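PDB 1S29: La protein from Trypanosoma brucei, which probably binds RNA through its N-terminal La motif, the winged-helix domain that makes up this fragment of the longer protein. Local coordinates for residues G43-L47 / E48-T52. Residues are numbered along the deposited sequence; the frame is centred on the assembly and turned at random.
Sequences GFVSL and ETLLT
Val-45 opens the local contact with its CG1 methyl, which lies 4.0 Å from Thr-49 CB and 4.2 Å from Leu-50 CD2. With CG1 anti to the backbone N (chi1 175°), that methyl reaches ahead to the first helical turn, and the valine side chain crosses those of Thr-49 and Leu-50 at roughly a right angle. Ser-46 follows at the N-cap. Its hydroxyl sits between its own backbone N and carbonyl carbon (chi1 71°), which turns OG forward to the start of the helix, where it accepts a capping bond from Thr-49 N at 3.3 Å. The same amide is shared: Thr-49 N also bonds to Ser-46 O at 3.0 Å, but stands 63° out of that carbonyl's plane, not on a lone pair, as the short i to i+3 span would explain. A water joins Ser-46 OG to the carboxylate oxygen OE2 of Glu-48, so the Thr-49 amide and this water together hold the serine hydroxyl; Thr-49 OG1 also comes within 2.8 Å of Ser-46 OG. Glu-48 CG packs alongside, 3.2 Å from Ser-46 OG, before the chain runs on extended to its carboxylate. Leu-47 begins the helix proper; its O accepts from Leu-51 N at 3.0 Å, with the donor only modestly tilted from the carbonyl plane, the i to i+4 bond of an alpha-turn. Its CD2 methyl meets Leu-50 CD1 at 4.0 Å. The stretch thus carries the chain from edge strand 45-46 of the small antiparallel sheet of the winged-helix fold directly into helix 47-50. Val-45 and Leu-47 bond through their backbones to Val-85 and Leu-83, respectively; Val-45 and Thr-49 pack on helix 31-37, whereas Leu-47 and Leu-51 rest against helix 63-70.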
# COMPACT_ATOMS: atom_id res chain seq x y z
N GLY A 43 -10.81 -7.45 0.15
CA GLY A 43 -10.10 -6.47 0.96
C GLY A 43 -9.14 -5.62 0.17
O GLY A 43 -8.19 -5.05 0.73
N PHE A 44 -9.35 -5.55 -1.14
CA PHE A 44 -8.50 -4.74 -2.00
C PHE A 44 -8.73 -3.24 -1.79
O PHE A 44 -9.87 -2.78 -1.65
CB PHE A 44 -8.74 -5.09 -3.47
CG PHE A 44 -7.89 -6.22 -3.99
CD1 PHE A 44 -8.47 -7.38 -4.49
CD2 PHE A 44 -6.50 -6.11 -3.99
CE1 PHE A 44 -7.68 -8.42 -4.98
CE2 PHE A 44 -5.70 -7.14 -4.48
CZ PHE A 44 -6.30 -8.30 -4.97
N VAL A 45 -7.63 -2.50 -1.77
CA VAL A 45 -7.64 -1.04 -1.61
C VAL A 45 -6.86 -0.46 -2.78
O VAL A 45 -5.75 -0.91 -3.07
CB VAL A 45 -6.95 -0.62 -0.29
CG1 VAL A 45 -6.89 0.90 -0.21
CG2 VAL A 45 -7.71 -1.18 0.91
N SER A 46 -7.42 0.53 -3.47
CA SER A 46 -6.74 1.11 -4.63
C SER A 46 -5.45 1.83 -4.24
O SER A 46 -5.38 2.46 -3.19
CB SER A 46 -7.65 2.08 -5.38
OG SER A 46 -7.88 3.28 -4.65
N LEU A 47 -4.44 1.71 -5.09
CA LEU A 47 -3.17 2.36 -4.82
C LEU A 47 -3.36 3.88 -4.87
O LEU A 47 -2.61 4.61 -4.21
CB LEU A 47 -2.10 1.90 -5.83
CG LEU A 47 -1.75 0.40 -5.84
CD1 LEU A 47 -0.53 0.17 -6.73
CD2 LEU A 47 -1.46 -0.09 -4.43
N GLU A 48 -4.35 4.37 -5.61
CA GLU A 48 -4.55 5.81 -5.62
C GLU A 48 -4.99 6.28 -4.23
O GLU A 48 -4.72 7.41 -3.84
CB GLU A 48 -5.56 6.26 -6.69
CG GLU A 48 -6.94 5.65 -6.60
CD GLU A 48 -7.89 6.23 -7.65
OE1 GLU A 48 -7.44 6.51 -8.78
OE2 GLU A 48 -9.09 6.39 -7.35
N THR A 49 -5.66 5.40 -3.48
CA THR A 49 -6.08 5.76 -2.14
C THR A 49 -4.84 5.84 -1.27
O THR A 49 -4.72 6.74 -0.43
CB THR A 49 -7.02 4.72 -1.53
OG1 THR A 49 -8.26 4.73 -2.26
CG2 THR A 49 -7.30 5.06 -0.07
N LEU A 50 -3.93 4.89 -1.46
CA LEU A 50 -2.70 4.88 -0.67
C LEU A 50 -1.88 6.15 -0.89
O LEU A 50 -1.22 6.64 0.03
CB LEU A 50 -1.87 3.64 -1.01
CG LEU A 50 -2.52 2.31 -0.63
CD1 LEU A 50 -1.46 1.22 -0.68
CD2 LEU A 50 -3.12 2.39 0.76
N LEU A 51 -1.94 6.69 -2.10
CA LEU A 51 -1.20 7.91 -2.42
C LEU A 51 -1.66 9.11 -1.59
O LEU A 51 -0.95 10.11 -1.51
CB LEU A 51 -1.34 8.23 -3.90
CG LEU A 51 -0.54 7.37 -4.88
CD1 LEU A 51 -0.81 7.82 -6.30
CD2 LEU A 51 0.94 7.51 -4.57
N THR A 52 -2.83 9.01 -0.97
CA THR A 52 -3.34 10.12 -0.17
C THR A 52 -2.88 10.06 1.28
O THR A 52 -3.06 11.03 2.03
CB THR A 52 -4.89 10.17 -0.19
OG1 THR A 52 -5.43 9.08 0.57
CG2 THR A 52 -5.40 10.10 -1.63
O HOH W 1 -10.03 4.55 -5.59